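Local coordinates for protein H127A/Y244A mutant of alginate lyase AlyC3 in complex with dimannuronate (Psychromonas sp., PDB 7C8F) that probably cleaves alginate by beta-elimination, as a polysaccharide lyase of family PL7, and binds dimannuronate in the cleft of its beta-sandwich, at residues B[28-33]-B[41-46]; B[77-82]-B[241-246]; B[137-142]-B[166-171]. All coordinates share one frame; numbering follows the deposited sequence.

Contact 1 of 3, residues B[28-33]-B[41-46]; sequences ELQISD and KEYFAL. With MLI (malonate ion), chain F.
Gln-30 and Tyr-43 meet at a non-hydrogen-bonded pair of an antiparallel beta hairpin, the strands 27-31 and 42-44 of the lyase's beta-sandwich, and illustrate how a cross-strand pair can present its polar groups to one anion. The amide stands nearly upright against the ring, the planes 80° apart, with Gln-30 NE2 at the ring edge, 3.6 Å from Tyr-43 CE2. NE2 spends both hydrogens: one on Glu-28 OE2 at 3.0 Å, the other on O8 of a malonate ion, probably from the crystallisation liquor. Tyr-43 OH reaches the same malonate through O6 at 2.8 Å. Glu-28 serves this pair because its CG sits between backbone N and carbonyl carbon (chi1 63°), bringing OE2 to the ring edge at Tyr-43 CD2, while OE1 bonds His-83.

The opposite face, which Glu-42 shares, packs mainly through apolar groups. Ile-31 CG2 comes up to the ring edge of Phe-44, 3.6 Å from CE2, and Leu-29 approaches obliquely; Phe-4 meets the same ring edge-to-face. Four backbone bonds, two at Leu-29 with Phe-44 and two at Ile-31 with Glu-42, fix this register. A water bridges Gln-30 OE1 and Lys-41 NZ, 3.0 Å from the amine.

Contact 2 of 3, residues B[77-82]-B[241-246]; sequences RNEVRV and GVANQF. With BEM (beta-D-mannopyranuronic acid), chain D.
Arg-77 lies across Ala-243, evidently one of the two engineered alanines of this mutant, at a non-hydrogen-bonded pair where strands 77-82 and 242-245 run antiparallel in the sheet that lines the glycan pocket. The methyl CB of Ala-243 rests over one face of the guanidinium, offset toward its rim and 3.4 Å from Arg-77 NH2. What holds the flat group there is a side-on grip on Glu-79 within the same strand. Arg-77 NE bonds OE1 at 2.9 Å and NH2 bonds OE2 at 3.0 Å; the first partner lies in the guanidinium plane, the second is tilted 26° from it. The side chain bends at chi3 (-37°), which turns its far end forward along the strand, to the glutamate two residues on.

Val-242, with the largest share of buried surface, supplies the backbone join. Its O accepts from Asn-78 N at 2.8 Å and its N gives a bond to Asn-78 O, while CG2 packs at 4.0 Å from Asn-78 CB on the face turned from the sugar, near Ala-253 of strand 250-264.

Glu-79, itself salt-bridged to Lys-239, is the second-shell residue that positions this arginine. Arg-77 NH1 gives a long hydrogen bond, 3.3 Å, to carboxylate O6A of mannuronate D, and a water links NH2 to that oxygen. The chemistry implies a guanidinium held by Glu-79 while it faces the uronate carboxylate, which it probably helps to neutralise.

Contact 3 of 3, residues B[137-142]-B[166-171]; sequences NVPHPL and AVICKG. With BEM (beta-D-mannopyranuronic acid), chain C; BEM (beta-D-mannopyranuronic acid), chain D.
His-140 and Cys-169 make the tight part of this contact, an example of a ring fixed by bonds at both of its nitrogens. The backbone N of Cys-169 donates to His-140 NE2 at 3.0 Å, close to the ring plane, and ND1 donates in turn to the carboxylate oxygen O6B of mannuronate C at 2.8 Å. With CG anti to the carbonyl carbon (chi1 -51°), the imidazole spans the gap from loop to sugar. Cys-169 is itself tied to Cys-183 by a disulfide. Beside the histidine, Ile-168 CG2 packs at 3.7 Å from Pro-139 CD, the two side chains crossing at about a right angle.

Both segments are loops of the beta-sandwich, one leading from strand 119-129 to strand 143-148, the other following strand 157-163, and together they form part of the wall of the glycan pocket. On the more exposed side Lys-170 still packs against the protein, but its amine turns to the sugar. Extended beyond CG, it slides past the imidazole in the opposite direction, and its CG stands 3.7 Å from His-140 CE1. Lys-170 NZ bonds O6B of mannuronate C at 2.9 Å and O3 of mannuronate D at 2.6 Å. That O3 also donates to Pro-139 O.

How the contacts relate
Contacts 1 and 2 are neighbours in one curved antiparallel sheet, their centres 10 Å apart. Strand 27-31 pairs with 42-44 on one side and with 77-82 on the other, and 77-82 passes the sheet on to 242-245. Contact 3 lies outside the strands, in loops about 18 Å from contact 2 and 23 Å from contact 1, centre to centre. Along the chain contact 1 closes first; contact 2 then joins distant parts of the sequence, and contact 3 is nested within the loop it closes. Although contacts 2 and 3 do not touch, both bind mannuronate D, so sheet and loops hold the bound dimannuronate from separate parts of the fold.

Contact 1 of 3, residues B[28-33]-B[41-46]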
# COMPACT_ATOMS: atom_id res chain seq x y z
N GLU B 28 -16.66 -11.52 -16.13
CA GLU B 28 -16.12 -12.64 -16.87
C GLU B 28 -16.31 -13.89 -16.03
O GLU B 28 -16.59 -13.77 -14.90
CB GLU B 28 -14.65 -12.47 -17.28
CG GLU B 28 -13.67 -12.37 -16.15
CD GLU B 28 -12.28 -12.05 -16.65
OE1 GLU B 28 -12.15 -11.15 -17.47
OE2 GLU B 28 -11.37 -12.73 -16.22
N LEU B 29 -16.17 -15.07 -16.62
CA LEU B 29 -16.29 -16.34 -15.91
C LEU B 29 -14.89 -16.91 -15.72
O LEU B 29 -14.13 -17.02 -16.68
CB LEU B 29 -17.15 -17.33 -16.70
CG LEU B 29 -17.34 -18.69 -16.03
CD1 LEU B 29 -18.19 -18.56 -14.75
CD2 LEU B 29 -17.99 -19.68 -16.99
N GLN B 30 -14.55 -17.22 -14.47
CA GLN B 30 -13.26 -17.81 -14.12
C GLN B 30 -13.59 -19.17 -13.53
O GLN B 30 -14.14 -19.26 -12.43
CB GLN B 30 -12.50 -16.93 -13.13
CG GLN B 30 -12.28 -15.51 -13.67
CD GLN B 30 -11.39 -14.63 -12.80
OE1 GLN B 30 -11.14 -14.92 -11.63
NE2 GLN B 30 -10.91 -13.53 -13.39
N ILE B 31 -13.33 -20.21 -14.30
CA ILE B 31 -13.72 -21.55 -13.92
C ILE B 31 -12.66 -22.60 -14.15
O ILE B 31 -12.02 -22.61 -15.14
CB ILE B 31 -15.02 -21.90 -14.69
CG1 ILE B 31 -15.58 -23.25 -14.31
CG2 ILE B 31 -14.82 -21.78 -16.18
CD1 ILE B 31 -16.94 -23.48 -14.86
N SER B 32 -12.51 -23.47 -13.18
CA SER B 32 -11.57 -24.54 -13.27
C SER B 32 -12.12 -25.67 -14.13
O SER B 32 -13.27 -25.86 -14.23
CB SER B 32 -11.38 -25.11 -11.87
OG SER B 32 -10.80 -24.20 -11.00
N ASP B 33 -11.20 -26.40 -14.73
CA ASP B 33 -11.50 -27.62 -15.44
C ASP B 33 -11.42 -28.59 -14.25
O ASP B 33 -10.41 -28.77 -13.68
CB ASP B 33 -10.42 -27.91 -16.48
CG ASP B 33 -10.52 -29.30 -17.08
OD1 ASP B 33 -11.31 -30.11 -16.67
OD2 ASP B 33 -9.73 -29.54 -17.96
N LYS B 41 -7.30 -22.84 -13.95
CA LYS B 41 -8.36 -21.88 -14.21
C LYS B 41 -8.45 -21.41 -15.65
O LYS B 41 -7.49 -21.07 -16.24
CB LYS B 41 -8.18 -20.67 -13.30
CG LYS B 41 -9.41 -19.84 -13.11
CD LYS B 41 -9.38 -19.17 -11.75
CE LYS B 41 -8.41 -18.01 -11.78
NZ LYS B 41 -8.17 -17.41 -10.45
N GLU B 42 -9.65 -21.41 -16.19
CA GLU B 42 -9.93 -20.95 -17.53
C GLU B 42 -10.84 -19.75 -17.45
O GLU B 42 -11.58 -19.61 -16.55
CB GLU B 42 -10.59 -22.03 -18.31
CG GLU B 42 -9.72 -23.23 -18.49
CD GLU B 42 -10.20 -24.14 -19.57
OE1 GLU B 42 -10.56 -23.67 -20.65
OE2 GLU B 42 -10.18 -25.33 -19.36
N TYR B 43 -10.72 -18.90 -18.45
CA TYR B 43 -11.45 -17.67 -18.53
C TYR B 43 -12.35 -17.62 -19.72
O TYR B 43 -11.96 -17.99 -20.78
CB TYR B 43 -10.43 -16.52 -18.59
CG TYR B 43 -9.44 -16.52 -17.46
CD1 TYR B 43 -8.32 -17.31 -17.48
CD2 TYR B 43 -9.63 -15.71 -16.39
CE1 TYR B 43 -7.43 -17.28 -16.44
CE2 TYR B 43 -8.75 -15.66 -15.36
CZ TYR B 43 -7.66 -16.46 -15.39
OH TYR B 43 -6.84 -16.40 -14.33
N PHE B 44 -13.57 -17.14 -19.53
CA PHE B 44 -14.55 -16.99 -20.60
C PHE B 44 -15.27 -15.67 -20.42
O PHE B 44 -15.27 -15.08 -19.34
CB PHE B 44 -15.54 -18.16 -20.61
CG PHE B 44 -14.88 -19.50 -20.73
CD1 PHE B 44 -14.45 -19.96 -21.96
CD2 PHE B 44 -14.66 -20.28 -19.61
CE1 PHE B 44 -13.82 -21.20 -22.08
CE2 PHE B 44 -14.04 -21.52 -19.72
CZ PHE B 44 -13.62 -21.97 -20.95
N ALA B 45 -15.90 -15.20 -21.50
CA ALA B 45 -16.61 -13.93 -21.48
C ALA B 45 -15.71 -12.80 -20.99
O ALA B 45 -16.12 -11.94 -20.20
CB ALA B 45 -17.90 -14.03 -20.66
N LEU B 46 -14.47 -12.78 -21.49
CA LEU B 46 -13.53 -11.73 -21.12
C LEU B 46 -14.09 -10.34 -21.41
O LEU B 46 -13.71 -9.37 -20.75
CB LEU B 46 -12.20 -11.93 -21.84
CG LEU B 46 -11.44 -13.22 -21.52
CD1 LEU B 46 -10.27 -13.38 -22.47
CD2 LEU B 46 -10.97 -13.20 -20.08
C1 MLI F . -7.17 -12.44 -11.40
C2 MLI F . -7.13 -13.44 -12.52
C3 MLI F . -8.16 -11.35 -11.66
O6 MLI F . -7.34 -14.61 -12.25
O7 MLI F . -6.90 -13.10 -13.65
O8 MLI F . -9.31 -11.66 -11.87
O9 MLI F . -7.73 -10.25 -11.66
O HOH W 1 -11.07 -16.93 -9.94

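Contact 2 of 3, residues B[77-82]-B[241-246]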
# COMPACT_ATOMS: atom_id res chain seq x y z
N ARG B 77 -12.40 -23.71 -8.44
CA ARG B 77 -13.37 -22.64 -8.29
C ARG B 77 -14.18 -22.47 -9.55
O ARG B 77 -13.83 -22.97 -10.63
CB ARG B 77 -12.69 -21.32 -7.85
CG ARG B 77 -11.39 -20.99 -8.55
CD ARG B 77 -10.47 -20.12 -7.67
NE ARG B 77 -11.20 -19.14 -6.87
CZ ARG B 77 -11.08 -19.01 -5.55
NH1 ARG B 77 -10.25 -19.79 -4.88
NH2 ARG B 77 -11.79 -18.09 -4.90
N ASN B 78 -15.28 -21.73 -9.41
CA ASN B 78 -16.21 -21.46 -10.50
C ASN B 78 -16.93 -20.17 -10.12
O ASN B 78 -17.86 -20.20 -9.31
CB ASN B 78 -17.17 -22.63 -10.66
CG ASN B 78 -18.23 -22.36 -11.70
OD1 ASN B 78 -18.19 -21.36 -12.41
ND2 ASN B 78 -19.20 -23.27 -11.80
N GLU B 79 -16.50 -19.05 -10.69
CA GLU B 79 -16.94 -17.76 -10.20
C GLU B 79 -17.13 -16.77 -11.33
O GLU B 79 -16.35 -16.74 -12.29
CB GLU B 79 -15.89 -17.14 -9.25
CG GLU B 79 -15.70 -17.91 -7.95
CD GLU B 79 -14.43 -17.52 -7.23
OE1 GLU B 79 -13.36 -17.42 -7.87
OE2 GLU B 79 -14.52 -17.32 -6.00
N VAL B 80 -18.15 -15.94 -11.20
CA VAL B 80 -18.26 -14.72 -12.00
C VAL B 80 -17.42 -13.65 -11.32
O VAL B 80 -17.54 -13.42 -10.10
CB VAL B 80 -19.73 -14.29 -12.11
CG1 VAL B 80 -19.84 -12.85 -12.55
CG2 VAL B 80 -20.49 -15.19 -13.09
N ARG B 81 -16.56 -12.99 -12.09
CA ARG B 81 -15.61 -11.99 -11.61
C ARG B 81 -16.01 -10.66 -12.22
O ARG B 81 -15.89 -10.47 -13.43
CB ARG B 81 -14.17 -12.38 -11.98
CG ARG B 81 -13.06 -11.51 -11.37
CD ARG B 81 -12.75 -10.26 -12.19
NE ARG B 81 -11.39 -9.77 -11.92
CZ ARG B 81 -11.06 -8.51 -11.64
NH1 ARG B 81 -9.77 -8.20 -11.44
NH2 ARG B 81 -11.97 -7.54 -11.60
N VAL B 82 -16.54 -9.76 -11.39
CA VAL B 82 -16.97 -8.45 -11.87
C VAL B 82 -15.74 -7.64 -12.24
O VAL B 82 -14.78 -7.55 -11.48
CB VAL B 82 -17.84 -7.74 -10.81
CG1 VAL B 82 -18.33 -6.40 -11.32
CG2 VAL B 82 -19.04 -8.63 -10.41
N GLY B 241 -19.83 -17.18 -6.72
CA GLY B 241 -19.96 -18.51 -7.30
C GLY B 241 -19.64 -19.54 -6.24
O GLY B 241 -20.20 -19.47 -5.14
N VAL B 242 -18.72 -20.47 -6.52
CA VAL B 242 -18.21 -21.40 -5.51
C VAL B 242 -16.70 -21.50 -5.64
O VAL B 242 -16.15 -21.46 -6.74
CB VAL B 242 -18.83 -22.81 -5.61
CG1 VAL B 242 -20.30 -22.77 -5.27
CG2 VAL B 242 -18.61 -23.39 -6.99
N ALA B 243 -16.04 -21.64 -4.49
CA ALA B 243 -14.63 -21.96 -4.41
C ALA B 243 -14.49 -22.94 -3.26
O ALA B 243 -15.03 -22.70 -2.18
CB ALA B 243 -13.77 -20.71 -4.18
N ASN B 244 -13.79 -24.05 -3.49
CA ASN B 244 -13.80 -25.18 -2.56
C ASN B 244 -12.61 -25.11 -1.63
O ASN B 244 -11.46 -25.07 -2.08
CB ASN B 244 -13.74 -26.51 -3.32
CG ASN B 244 -14.97 -26.75 -4.15
OD1 ASN B 244 -16.00 -26.12 -3.97
ND2 ASN B 244 -14.86 -27.70 -5.08
N GLN B 245 -12.89 -25.11 -0.32
CA GLN B 245 -11.87 -25.37 0.69
C GLN B 245 -12.26 -26.64 1.45
O GLN B 245 -12.48 -26.61 2.67
CB GLN B 245 -11.68 -24.15 1.59
CG GLN B 245 -11.08 -22.93 0.86
CD GLN B 245 -12.13 -21.95 0.31
OE1 GLN B 245 -13.25 -21.85 0.83
NE2 GLN B 245 -11.77 -21.22 -0.74
N PHE B 246 -12.38 -27.74 0.72
CA PHE B 246 -12.68 -29.06 1.26
C PHE B 246 -12.29 -30.05 0.18
O PHE B 246 -12.14 -29.68 -0.99
CB PHE B 246 -14.16 -29.20 1.63
CG PHE B 246 -15.09 -29.20 0.44
CD1 PHE B 246 -15.48 -28.01 -0.15
CD2 PHE B 246 -15.56 -30.40 -0.08
CE1 PHE B 246 -16.33 -28.01 -1.23
CE2 PHE B 246 -16.41 -30.40 -1.18
CZ PHE B 246 -16.79 -29.21 -1.76
C1 BEM D . -5.62 -16.76 -4.88
C2 BEM D . -4.61 -16.29 -3.85
O2 BEM D . -4.84 -14.93 -3.54
C3 BEM D . -4.68 -17.15 -2.62
O3 BEM D . -3.85 -16.65 -1.62
C4 BEM D . -6.11 -17.29 -2.11
O4 BEM D . -6.14 -18.36 -1.17
C5 BEM D . -7.04 -17.64 -3.24
O5 BEM D . -6.92 -16.78 -4.35
C6 BEM D . -8.41 -17.47 -2.71
O6B BEM D . -9.01 -16.42 -2.95
O6A BEM D . -8.96 -18.44 -2.21
O1 BEM D . -5.69 -15.86 -5.98
O HOH W 2 -11.73 -18.33 -1.84

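Contact 3 of 3, residues B[137-142]-B[166-171]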
# COMPACT_ATOMS: atom_id res chain seq x y z
N ASN B 137 0.13 -6.98 -5.57
CA ASN B 137 -1.05 -7.72 -5.12
C ASN B 137 -0.82 -8.30 -3.73
O ASN B 137 0.27 -8.80 -3.42
CB ASN B 137 -1.31 -8.86 -6.10
CG ASN B 137 -2.35 -9.83 -5.61
OD1 ASN B 137 -2.03 -10.89 -5.04
ND2 ASN B 137 -3.62 -9.48 -5.79
N VAL B 138 -1.85 -8.26 -2.90
CA VAL B 138 -1.83 -8.91 -1.59
C VAL B 138 -2.59 -10.23 -1.73
O VAL B 138 -3.75 -10.21 -2.16
CB VAL B 138 -2.45 -8.00 -0.52
CG1 VAL B 138 -2.60 -8.73 0.82
CG2 VAL B 138 -1.59 -6.75 -0.36
N PRO B 139 -1.97 -11.39 -1.45
CA PRO B 139 -2.60 -12.67 -1.80
C PRO B 139 -3.62 -13.15 -0.77
O PRO B 139 -3.66 -14.34 -0.44
CB PRO B 139 -1.40 -13.63 -1.89
CG PRO B 139 -0.46 -13.11 -0.87
CD PRO B 139 -0.61 -11.58 -0.92
N HIS B 140 -4.43 -12.22 -0.27
CA HIS B 140 -5.46 -12.49 0.73
C HIS B 140 -6.64 -11.66 0.26
O HIS B 140 -6.47 -10.46 -0.05
CB HIS B 140 -5.05 -12.02 2.13
CG HIS B 140 -3.70 -12.50 2.59
ND1 HIS B 140 -3.47 -13.79 3.01
CD2 HIS B 140 -2.52 -11.84 2.71
CE1 HIS B 140 -2.20 -13.91 3.37
NE2 HIS B 140 -1.60 -12.75 3.20
N PRO B 141 -7.85 -12.22 0.19
CA PRO B 141 -9.02 -11.40 -0.12
C PRO B 141 -9.41 -10.55 1.07
O PRO B 141 -9.18 -10.92 2.23
CB PRO B 141 -10.11 -12.43 -0.44
CG PRO B 141 -9.71 -13.63 0.31
CD PRO B 141 -8.19 -13.63 0.43
N LEU B 142 -10.00 -9.39 0.79
CA LEU B 142 -10.57 -8.58 1.86
C LEU B 142 -11.67 -9.34 2.58
O LEU B 142 -11.75 -9.31 3.81
CB LEU B 142 -11.10 -7.26 1.30
CG LEU B 142 -11.81 -6.38 2.33
CD1 LEU B 142 -10.87 -5.96 3.45
CD2 LEU B 142 -12.43 -5.16 1.66
N ALA B 166 -3.40 -4.91 5.69
CA ALA B 166 -2.99 -5.04 4.30
C ALA B 166 -1.65 -5.76 4.16
O ALA B 166 -0.91 -5.53 3.20
CB ALA B 166 -2.98 -3.68 3.60
N VAL B 167 -1.33 -6.64 5.12
CA VAL B 167 -0.01 -7.26 5.20
C VAL B 167 -0.00 -8.57 4.43
O VAL B 167 -0.95 -9.37 4.51
CB VAL B 167 0.37 -7.48 6.67
CG1 VAL B 167 1.76 -8.16 6.80
CG2 VAL B 167 0.32 -6.17 7.41
N ILE B 168 1.08 -8.81 3.69
CA ILE B 168 1.26 -10.10 3.03
C ILE B 168 1.82 -11.09 4.05
O ILE B 168 2.91 -10.87 4.59
CB ILE B 168 2.20 -9.98 1.82
CG1 ILE B 168 1.60 -9.02 0.79
CG2 ILE B 168 2.42 -11.35 1.18
CD1 ILE B 168 2.45 -8.85 -0.44
N CYS B 169 1.07 -12.16 4.31
CA CYS B 169 1.39 -13.07 5.41
C CYS B 169 1.77 -14.47 4.95
O CYS B 169 2.01 -15.34 5.80
CB CYS B 169 0.22 -13.16 6.40
SG CYS B 169 -0.05 -11.67 7.35
N LYS B 170 1.80 -14.73 3.64
CA LYS B 170 2.17 -16.03 3.12
C LYS B 170 2.83 -15.84 1.77
O LYS B 170 2.79 -14.76 1.18
CB LYS B 170 0.95 -16.95 2.99
CG LYS B 170 -0.01 -16.51 1.90
CD LYS B 170 -1.34 -17.28 1.96
CE LYS B 170 -2.25 -16.86 0.82
NZ LYS B 170 -3.59 -17.53 0.86
N GLY B 171 3.44 -16.91 1.27
CA GLY B 171 4.06 -16.87 -0.03
C GLY B 171 5.42 -16.19 -0.01
O GLY B 171 5.96 -15.79 1.02
C1 BEM C . -7.09 -18.05 -0.17
C2 BEM C . -7.52 -19.33 0.55
O2 BEM C . -6.38 -20.02 1.03
C3 BEM C . -8.34 -18.95 1.76
O3 BEM C . -8.58 -20.07 2.56
C4 BEM C . -7.45 -18.14 2.64
O4 BEM C . -7.99 -17.98 3.92
C5 BEM C . -7.18 -16.87 1.93
O5 BEM C . -6.47 -17.23 0.77
C6 BEM C . -6.37 -15.98 2.78
O6B BEM C . -5.17 -15.97 2.65
O6A BEM C . -6.99 -15.17 3.40
C1 BEM D . -5.62 -16.76 -4.88
C2 BEM D . -4.61 -16.29 -3.85
O2 BEM D . -4.84 -14.93 -3.54
C3 BEM D . -4.68 -17.15 -2.62
O3 BEM D . -3.85 -16.65 -1.62
C4 BEM D . -6.11 -17.29 -2.11
O4 BEM D . -6.14 -18.36 -1.17
C5 BEM D . -7.04 -17.64 -3.24
O5 BEM D . -6.92 -16.78 -4.35
C6 BEM D . -8.41 -17.47 -2.71
O6B BEM D . -9.01 -16.42 -2.95
O6A BEM D . -8.96 -18.44 -2.21
O1 BEM D . -5.69 -15.86 -5.98